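Local coordinates for fibronectin type III domain-containing protein (Simiduia agarivorans, PDB 6P2K), which probably hydrolyses the glucan backbone of xyloglucan, as a beta-propeller enzyme of glycoside hydrolase family 74, at residues 416-422 against 445-449; 162-168 against 180-185; 521-525 against 535-539; 610-614 against 633-639. All blocks are in the same frame, centred on the assembly; numbering follows the deposited sequence.

Contact 1 of 4, residues 416-422 against 445-449; sequences GQADNGL and LSDVQ
Val448 N donates to Gln417 O over 3.0 Å, a somewhat bent bond whose donor stands above the carbonyl plane rather than on a lone pair. The same oxygen also receives the CA-H of Asp447, and Gly421 CA lies against Leu445 O in a second CA-H...O contact of 3.1 Å. A side chain on Gly421 would run into that carbonyl, so the close approach of the two backbones depends on a bare CA.

Apolar packing comes from Val448 and the leucines. Val448 has CG1 anti to its own N (chi1 -179°), which lays CG2 against Gly421 C and against Leu422 CD2, the latter 3.6 Å away, the two side chains meeting at about a right angle. Leu422 and Leu445 instead run alongside each other. Such contacts exemplify how propeller blades abut: 416-422 spans the turn joining strands 412-417 and 421-425 of one sheet, while 445-449 leads into the first strand of the next, where Ser446 and Asp447 face Thr467 in a classic beta bulge.

Polar side-chain contacts gather on Asp447. Its OD2 accepts from a water at 2.7 Å that itself accepts from Asp419 N, and it also bonds Tyr404 OH; its OD1 is met on the syn side by Gln449 NE2 at 3.0 Å. With an alanine in its place, the water and the Tyr404 hydroxyl would probably lose a partner and the Gln449 amide would be freer to turn.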
# COMPACT_ATOMS: atom_id res chain seq x y z
N GLY B 416 -27.63 14.59 -11.71
CA GLY B 416 -27.32 15.88 -11.13
C GLY B 416 -28.59 16.57 -10.69
O GLY B 416 -29.48 16.81 -11.51
N GLN B 417 -28.70 16.88 -9.41
CA GLN B 417 -29.96 17.36 -8.86
C GLN B 417 -29.79 18.71 -8.17
O GLN B 417 -28.69 19.10 -7.78
CB GLN B 417 -30.54 16.35 -7.86
CG GLN B 417 -30.88 15.00 -8.49
CD GLN B 417 -31.59 14.07 -7.52
OE1 GLN B 417 -31.82 14.41 -6.36
NE2 GLN B 417 -31.95 12.88 -8.00
N ALA B 418 -30.91 19.41 -8.03
CA ALA B 418 -31.00 20.52 -7.10
C ALA B 418 -31.27 19.97 -5.70
O ALA B 418 -31.86 18.90 -5.54
CB ALA B 418 -32.10 21.49 -7.51
N ASP B 419 -30.79 20.70 -4.69
CA ASP B 419 -30.95 20.35 -3.28
C ASP B 419 -30.18 19.10 -2.87
O ASP B 419 -29.51 19.10 -1.84
CB ASP B 419 -32.44 20.18 -2.94
CG ASP B 419 -33.19 21.49 -2.90
OD1 ASP B 419 -32.59 22.51 -2.50
OD2 ASP B 419 -34.38 21.51 -3.28
N ASN B 420 -30.27 18.02 -3.66
CA ASN B 420 -29.66 16.75 -3.29
C ASN B 420 -28.35 16.46 -4.02
O ASN B 420 -27.74 15.41 -3.78
CB ASN B 420 -30.64 15.60 -3.54
CG ASN B 420 -32.01 15.88 -2.95
OD1 ASN B 420 -32.13 16.19 -1.76
ND2 ASN B 420 -33.04 15.77 -3.77
N GLY B 421 -27.91 17.34 -4.91
CA GLY B 421 -26.55 17.29 -5.42
C GLY B 421 -26.22 16.05 -6.23
O GLY B 421 -26.96 15.65 -7.14
N LEU B 422 -25.08 15.44 -5.92
CA LEU B 422 -24.55 14.29 -6.65
C LEU B 422 -25.30 13.04 -6.22
O LEU B 422 -25.02 12.47 -5.16
CB LEU B 422 -23.06 14.13 -6.41
CG LEU B 422 -22.13 15.32 -6.70
CD1 LEU B 422 -20.82 15.17 -5.94
CD2 LEU B 422 -21.86 15.45 -8.19
N LEU B 445 -22.17 19.76 -1.67
CA LEU B 445 -22.35 19.96 -3.11
C LEU B 445 -23.79 19.61 -3.49
O LEU B 445 -24.07 18.59 -4.13
CB LEU B 445 -21.34 19.14 -3.90
CG LEU B 445 -19.86 19.38 -3.58
CD1 LEU B 445 -18.99 18.35 -4.27
CD2 LEU B 445 -19.46 20.79 -3.99
N SER B 446 -24.71 20.48 -3.10
CA SER B 446 -26.14 20.20 -3.18
C SER B 446 -26.77 20.58 -4.52
O SER B 446 -27.96 20.31 -4.71
CB SER B 446 -26.88 20.91 -2.04
OG SER B 446 -26.33 22.19 -1.79
N ASP B 447 -26.01 21.16 -5.45
CA ASP B 447 -26.55 21.59 -6.74
C ASP B 447 -25.60 21.15 -7.85
O ASP B 447 -24.43 21.54 -7.85
CB ASP B 447 -26.76 23.11 -6.77
CG ASP B 447 -27.61 23.55 -7.94
OD1 ASP B 447 -27.05 23.83 -9.02
OD2 ASP B 447 -28.85 23.62 -7.78
N VAL B 448 -26.11 20.35 -8.79
CA VAL B 448 -25.29 19.72 -9.83
C VAL B 448 -26.03 19.88 -11.15
O VAL B 448 -26.83 19.03 -11.55
CB VAL B 448 -25.00 18.24 -9.53
CG1 VAL B 448 -24.14 17.64 -10.63
CG2 VAL B 448 -24.32 18.09 -8.17
N GLN B 449 -25.72 20.96 -11.88
CA GLN B 449 -26.48 21.33 -13.07
C GLN B 449 -26.00 20.64 -14.35
O GLN B 449 -26.70 20.72 -15.36
CB GLN B 449 -26.45 22.85 -13.26
CG GLN B 449 -27.25 23.60 -12.21
CD GLN B 449 -27.24 25.12 -12.39
OE1 GLN B 449 -27.17 25.62 -13.50
NE2 GLN B 449 -27.32 25.84 -11.27
O HOH W 1 -29.84 23.35 -5.31

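Contact 2 of 4, residues 162-168 against 180-185; sequences TDRNVYS and YLGSNK
Asn184 ND2 sits between Asp163 and Tyr167, giving a nearly straight 2.7 Å bond to Asp163 OD1 and a longer one of 3.1 Å to Tyr167 OH. The first arrives from above the carboxylate plane. Asn184 OD1, meanwhile, lies in the plane of the Tyr167 ring at its edge, 3.3 Å from CE2, with amide and ring planes 82° apart.

A second layer of bonds, mostly to backbone atoms, positions these groups. Asn165 N reaches Asp163 OD1 from the opposite carboxylate face, forming an Asx turn, and Asn165 O takes two donors: Asn184 N and, from above the carbonyl plane, Ser183 OG at 2.8 Å. Having its OG anti to the backbone N (chi1 168°), Ser183 can also accept from Lys185 N in an ST turn. These turns flank the open end of the hairpin of strands 166-171 and 179-183, the first two of a four-stranded propeller blade. Within it Tyr167 and Ser168 both face Gly182, a classic beta bulge, with Tyr167 N bonding Gly182 O at 2.7 Å.

Farther out, Lys212 NZ bonds both Tyr167 OH and Asn184 OD1. The Asn165 amide is held by Trp121 N and Arg122 O, its side chain about 8 Å from that of the zinc ligand Asp124, and Lys185 lays CD and CE against Asp163 O before its NZ forms a salt bridge with Asp157.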
# COMPACT_ATOMS: atom_id res chain seq x y z
N THR B 162 -56.29 41.87 3.47
CA THR B 162 -55.69 40.99 4.46
C THR B 162 -55.55 39.56 3.94
O THR B 162 -56.33 39.10 3.10
CB THR B 162 -56.52 40.97 5.73
OG1 THR B 162 -57.87 40.63 5.39
CG2 THR B 162 -56.48 42.32 6.43
N ASP B 163 -54.57 38.85 4.51
CA ASP B 163 -54.26 37.49 4.08
C ASP B 163 -55.33 36.52 4.57
O ASP B 163 -55.66 36.49 5.77
CB ASP B 163 -52.88 37.09 4.59
CG ASP B 163 -52.43 35.73 4.08
OD1 ASP B 163 -53.08 34.72 4.43
OD2 ASP B 163 -51.44 35.68 3.32
N ARG B 164 -55.84 35.70 3.66
CA ARG B 164 -57.01 34.86 3.90
C ARG B 164 -56.67 33.38 4.04
O ARG B 164 -57.58 32.55 4.09
CB ARG B 164 -58.02 35.05 2.76
CG ARG B 164 -57.57 34.40 1.47
CD ARG B 164 -58.12 35.09 0.24
NE ARG B 164 -57.33 34.73 -0.94
CZ ARG B 164 -57.49 33.59 -1.62
NH1 ARG B 164 -58.40 32.71 -1.24
NH2 ARG B 164 -56.73 33.34 -2.68
N ASN B 165 -55.39 33.04 4.11
CA ASN B 165 -54.97 31.65 4.17
C ASN B 165 -55.55 30.95 5.39
O ASN B 165 -55.35 31.40 6.52
CB ASN B 165 -53.44 31.57 4.19
CG ASN B 165 -52.91 30.18 3.90
OD1 ASN B 165 -53.67 29.26 3.62
ND2 ASN B 165 -51.59 30.04 3.95
N VAL B 166 -56.29 29.87 5.16
CA VAL B 166 -56.83 29.04 6.23
C VAL B 166 -55.95 27.82 6.39
O VAL B 166 -55.61 27.15 5.40
CB VAL B 166 -58.29 28.63 5.95
CG1 VAL B 166 -58.79 27.70 7.04
CG2 VAL B 166 -59.17 29.86 5.85
N TYR B 167 -55.57 27.51 7.63
CA TYR B 167 -54.64 26.42 7.90
C TYR B 167 -55.33 25.15 8.38
O TYR B 167 -54.93 24.05 7.98
CB TYR B 167 -53.60 26.87 8.93
CG TYR B 167 -52.69 27.95 8.40
CD1 TYR B 167 -51.72 27.67 7.44
CD2 TYR B 167 -52.80 29.26 8.85
CE1 TYR B 167 -50.89 28.66 6.96
CE2 TYR B 167 -51.97 30.26 8.37
CZ TYR B 167 -51.02 29.96 7.42
OH TYR B 167 -50.19 30.94 6.94
N SER B 168 -56.35 25.25 9.23
CA SER B 168 -57.03 24.05 9.70
C SER B 168 -58.50 24.35 9.97
O SER B 168 -58.90 25.50 10.20
CB SER B 168 -56.36 23.47 10.95
OG SER B 168 -55.85 24.48 11.79
N TYR B 180 -64.32 25.10 14.46
CA TYR B 180 -63.42 26.24 14.39
C TYR B 180 -62.55 26.16 13.15
O TYR B 180 -62.28 25.08 12.61
CB TYR B 180 -62.50 26.33 15.61
CG TYR B 180 -63.17 26.37 16.95
CD1 TYR B 180 -63.80 25.25 17.48
CD2 TYR B 180 -63.16 27.53 17.72
CE1 TYR B 180 -64.41 25.29 18.71
CE2 TYR B 180 -63.76 27.58 18.95
CZ TYR B 180 -64.39 26.46 19.44
OH TYR B 180 -64.99 26.50 20.68
N LEU B 181 -62.07 27.32 12.71
CA LEU B 181 -61.03 27.40 11.69
C LEU B 181 -59.90 28.28 12.18
O LEU B 181 -60.11 29.24 12.93
CB LEU B 181 -61.57 27.93 10.35
CG LEU B 181 -62.02 29.39 10.20
CD1 LEU B 181 -60.87 30.33 9.84
CD2 LEU B 181 -63.11 29.46 9.15
N GLY B 182 -58.69 27.94 11.75
CA GLY B 182 -57.51 28.71 12.09
C GLY B 182 -56.90 29.35 10.86
O GLY B 182 -56.56 28.65 9.90
N SER B 183 -56.75 30.67 10.87
CA SER B 183 -56.39 31.39 9.66
C SER B 183 -55.43 32.52 10.00
O SER B 183 -55.21 32.85 11.17
CB SER B 183 -57.64 31.94 8.96
OG SER B 183 -57.29 32.87 7.96
N ASN B 184 -54.85 33.11 8.96
CA ASN B 184 -54.16 34.38 9.14
C ASN B 184 -55.14 35.49 9.49
O ASN B 184 -54.71 36.55 9.97
CB ASN B 184 -53.37 34.74 7.88
CG ASN B 184 -52.12 33.90 7.71
OD1 ASN B 184 -51.45 33.54 8.68
ND2 ASN B 184 -51.80 33.57 6.46
N LYS B 185 -56.43 35.28 9.26
CA LYS B 185 -57.44 36.21 9.77
C LYS B 185 -57.48 36.18 11.29
O LYS B 185 -57.66 37.22 11.94
CB LYS B 185 -58.81 35.86 9.19
CG LYS B 185 -58.88 35.86 7.67
CD LYS B 185 -58.45 37.20 7.11
CE LYS B 185 -58.78 37.32 5.64
NZ LYS B 185 -59.98 38.16 5.39

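Contact 3 of 4, residues 521-525 against 535-539; sequences PAKVF and MVEDI
The beta hairpin of strands 524-528 and 532-536, the two central strands of a propeller blade, meets across Val524 and Val536, an antiparallel hydrogen-bonded pair. Two bonds join them: Val524 N to Val536 O at 3.0 Å, and Val536 N to Val524 O at 2.8 Å. The CB atoms of the two valines are 4.3 Å apart, and Val524 also packs on Ala454 of the neighbouring sheet.

Beyond the pair the chain enters helix 539-547. Ile539 N bonds Ala522 O at 2.9 Å, so the first turn of the helix is tied back to the residues just ahead of the hairpin's first strand. Asp538 is the N-cap, its OD1 accepting from Arg541 N, while its carboxylate rests beside Ala522 CB.

Lys523 runs extended to CD and then bends (chi3 -64°), bringing NZ to Glu537 OE1 in a salt bridge whose hydrogen bond is weak at 3.2 Å; its stronger partner is Glu580, with which it also forms a salt bridge. The bridge across the contact joins a buried lysine to an exposed glutamate.

Phe525 and Met535 form the non-hydrogen-bonded pair next along. Their side chains run alongside each other in a Met-aromatic contact, with Met535 SD oblique to the Phe525 ring, 45° off its normal and 3.7 Å from CE1.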
# COMPACT_ATOMS: atom_id res chain seq x y z
N PRO B 521 -12.62 12.42 -26.24
CA PRO B 521 -13.25 12.42 -24.91
C PRO B 521 -12.32 12.82 -23.78
O PRO B 521 -12.76 12.82 -22.62
CB PRO B 521 -13.73 10.97 -24.76
CG PRO B 521 -12.85 10.18 -25.67
CD PRO B 521 -12.55 11.08 -26.84
N ALA B 522 -11.06 13.15 -24.05
CA ALA B 522 -10.21 13.75 -23.03
C ALA B 522 -10.42 15.25 -22.92
O ALA B 522 -10.01 15.85 -21.92
CB ALA B 522 -8.73 13.45 -23.33
N LYS B 523 -11.05 15.86 -23.92
CA LYS B 523 -11.25 17.31 -23.98
C LYS B 523 -12.63 17.66 -23.46
O LYS B 523 -13.63 17.07 -23.89
CB LYS B 523 -11.07 17.80 -25.41
CG LYS B 523 -11.41 19.27 -25.64
CD LYS B 523 -10.90 19.74 -27.00
CE LYS B 523 -9.38 19.67 -27.08
NZ LYS B 523 -8.85 20.05 -28.42
N VAL B 524 -12.70 18.63 -22.54
CA VAL B 524 -13.94 18.99 -21.86
C VAL B 524 -14.16 20.49 -22.01
O VAL B 524 -13.25 21.29 -21.76
CB VAL B 524 -13.92 18.60 -20.37
CG1 VAL B 524 -15.29 18.84 -19.75
CG2 VAL B 524 -13.50 17.14 -20.20
N PHE B 525 -15.38 20.88 -22.40
CA PHE B 525 -15.78 22.27 -22.52
C PHE B 525 -16.71 22.65 -21.37
O PHE B 525 -17.46 21.81 -20.86
CB PHE B 525 -16.51 22.55 -23.84
CG PHE B 525 -15.66 22.34 -25.07
CD1 PHE B 525 -14.89 23.37 -25.57
CD2 PHE B 525 -15.67 21.12 -25.73
CE1 PHE B 525 -14.11 23.18 -26.70
CE2 PHE B 525 -14.90 20.93 -26.86
CZ PHE B 525 -14.12 21.95 -27.35
N MET B 535 -11.89 25.53 -21.53
CA MET B 535 -11.59 24.21 -22.06
C MET B 535 -10.54 23.53 -21.20
O MET B 535 -9.55 24.16 -20.83
CB MET B 535 -11.11 24.32 -23.51
CG MET B 535 -10.71 23.01 -24.16
SD MET B 535 -10.44 23.20 -25.93
CE MET B 535 -8.88 24.08 -25.95
N VAL B 536 -10.77 22.27 -20.88
CA VAL B 536 -9.74 21.38 -20.36
C VAL B 536 -9.24 20.58 -21.55
O VAL B 536 -9.95 19.70 -22.06
CB VAL B 536 -10.26 20.48 -19.24
CG1 VAL B 536 -9.20 19.46 -18.86
CG2 VAL B 536 -10.65 21.32 -18.03
N GLU B 537 -8.03 20.89 -22.01
CA GLU B 537 -7.52 20.27 -23.24
C GLU B 537 -7.39 18.76 -23.08
O GLU B 537 -7.74 18.00 -23.99
CB GLU B 537 -6.17 20.90 -23.61
CG GLU B 537 -5.46 20.21 -24.76
CD GLU B 537 -5.95 20.71 -26.11
OE1 GLU B 537 -5.93 19.92 -27.08
OE2 GLU B 537 -6.35 21.89 -26.19
N ASP B 538 -6.88 18.31 -21.94
CA ASP B 538 -6.72 16.88 -21.67
C ASP B 538 -6.95 16.67 -20.18
O ASP B 538 -6.14 17.11 -19.37
CB ASP B 538 -5.34 16.39 -22.09
CG ASP B 538 -5.20 14.88 -22.01
OD1 ASP B 538 -5.47 14.30 -20.93
OD2 ASP B 538 -4.81 14.26 -23.02
N ILE B 539 -8.05 16.00 -19.83
CA ILE B 539 -8.39 15.86 -18.42
C ILE B 539 -7.45 14.90 -17.71
O ILE B 539 -7.26 15.02 -16.49
CB ILE B 539 -9.86 15.42 -18.27
CG1 ILE B 539 -10.27 15.46 -16.79
CG2 ILE B 539 -10.07 14.03 -18.86
CD1 ILE B 539 -11.72 15.19 -16.55

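Contact 4 of 4, residues 610-614 against 633-639; sequences VLASS and SFAKGGG
Ser614 and Lys636 form an antiparallel hydrogen-bonded pair, Ser614 N giving to Lys636 O at 3.0 Å and Lys636 N returning a bond to Ser614 O at 3.1 Å. One step on, Ser613 and Gly637 are a non-hydrogen-bonded pair. Past it the pairing slackens: Gly638 N reaches Ala612 O only by a weak, bent bond, Ala612 is the centre of an inverse gamma turn, and a water takes the Ala612 N-H and donates to Gly638 O. Around Ala635 and Lys636 the second chain turns a corner, so that strand 628-634 belongs to the next blade while 637-638 adds an edge to the sheet of 605-615. Gly638, at phi 128°, has a backbone shape that a side chain would jam against the preceding carbonyl.

Leu611 bridges the two arms of the corner. With CG opposite its backbone N (chi1 -175°), it lays CD1 3.8 Å from Gly638 O and CD2 3.7 Å from Ser633 OG, and it also packs on Trp660 and Leu651. Replacing it with a glycine is likely to open a gap between Ser633 and Gly638, with Trp660 losing part of its cover. Ala635 CB touches Ser613 CB at 3.7 Å, and Ser614 OG lies 3.3 Å from Lys636 CG, beside the lysine chain, whose NZ is hydrogen-bonded to Asn646.

With backbone bonds carrying the pairing and no charged pair across it, this join rests on main-chain polarity and the fit of Leu611.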
# COMPACT_ATOMS: atom_id res chain seq x y z
N VAL B 610 -25.04 31.65 -35.12
CA VAL B 610 -25.52 31.06 -36.37
C VAL B 610 -27.03 30.86 -36.38
O VAL B 610 -27.58 30.45 -37.41
CB VAL B 610 -24.81 29.72 -36.68
CG1 VAL B 610 -23.32 29.96 -36.91
CG2 VAL B 610 -25.03 28.72 -35.56
N LEU B 611 -27.72 31.14 -35.28
CA LEU B 611 -29.17 31.14 -35.25
C LEU B 611 -29.63 32.17 -34.23
O LEU B 611 -29.20 32.13 -33.07
CB LEU B 611 -29.74 29.76 -34.90
CG LEU B 611 -31.26 29.65 -34.98
CD1 LEU B 611 -31.74 29.75 -36.42
CD2 LEU B 611 -31.77 28.37 -34.33
N ALA B 612 -30.49 33.09 -34.65
CA ALA B 612 -31.01 34.12 -33.76
C ALA B 612 -32.21 33.57 -32.98
O ALA B 612 -33.35 34.02 -33.13
CB ALA B 612 -31.37 35.38 -34.54
N SER B 613 -31.93 32.57 -32.15
CA SER B 613 -32.92 31.95 -31.29
C SER B 613 -32.85 32.58 -29.90
O SER B 613 -32.06 33.49 -29.64
CB SER B 613 -32.71 30.44 -31.23
OG SER B 613 -31.34 30.12 -31.12
N SER B 614 -33.71 32.10 -29.00
CA SER B 614 -33.72 32.59 -27.63
C SER B 614 -34.52 31.62 -26.76
O SER B 614 -35.17 30.70 -27.25
CB SER B 614 -34.30 34.00 -27.54
OG SER B 614 -35.63 34.03 -28.02
N SER B 633 -31.86 22.52 -32.90
CA SER B 633 -32.13 23.53 -31.89
C SER B 633 -33.55 23.41 -31.38
O SER B 633 -34.49 23.26 -32.17
CB SER B 633 -31.90 24.94 -32.46
OG SER B 633 -32.53 25.94 -31.67
N PHE B 634 -33.71 23.49 -30.06
CA PHE B 634 -35.01 23.57 -29.41
C PHE B 634 -35.06 24.92 -28.70
O PHE B 634 -34.39 25.11 -27.69
CB PHE B 634 -35.23 22.42 -28.43
CG PHE B 634 -36.50 22.52 -27.63
CD1 PHE B 634 -37.71 22.77 -28.25
CD2 PHE B 634 -36.48 22.35 -26.25
CE1 PHE B 634 -38.88 22.86 -27.52
CE2 PHE B 634 -37.64 22.44 -25.51
CZ PHE B 634 -38.85 22.69 -26.14
N ALA B 635 -35.85 25.84 -29.25
CA ALA B 635 -35.83 27.23 -28.80
C ALA B 635 -37.00 27.94 -29.46
O ALA B 635 -37.71 27.38 -30.30
CB ALA B 635 -34.51 27.92 -29.15
N LYS B 636 -37.20 29.19 -29.07
CA LYS B 636 -38.11 30.08 -29.77
C LYS B 636 -37.32 31.00 -30.69
O LYS B 636 -36.10 31.15 -30.56
CB LYS B 636 -38.96 30.90 -28.79
CG LYS B 636 -38.29 32.13 -28.21
CD LYS B 636 -39.21 32.85 -27.24
CE LYS B 636 -38.82 34.31 -27.04
NZ LYS B 636 -39.95 35.23 -27.38
N GLY B 637 -38.02 31.60 -31.65
CA GLY B 637 -37.38 32.52 -32.57
C GLY B 637 -36.63 31.82 -33.68
O GLY B 637 -36.97 30.71 -34.10
N GLY B 638 -35.58 32.48 -34.16
CA GLY B 638 -34.79 31.98 -35.27
C GLY B 638 -34.63 33.01 -36.38
O GLY B 638 -33.72 32.90 -37.20
N GLY B 639 -35.51 34.00 -36.40
CA GLY B 639 -35.43 35.07 -37.37
C GLY B 639 -36.53 35.00 -38.41
O GLY B 639 -37.46 34.20 -38.31
O HOH W 2 -31.27 33.30 -37.55

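The four contacts follow one another in series from the N terminus, and none nests within or crosses another. Contact 2 comes first, closing a loop of 11 residues between two strands of one blade. Contact 1 closes 22 residues and joins a turn of one sheet to the opening strand of the next. That blade in turn packs on the hairpin that contact 3 closes over just nine residues; the centres of contacts 1 and 3 are about 22 Å apart. Contact 4 closes 18 residues and again ties two successive sheets together. Contacts 2 and 3 lie on opposite sides of the chain's centre, about 57 Å apart between centres, consistent with the two-propeller architecture known for this family.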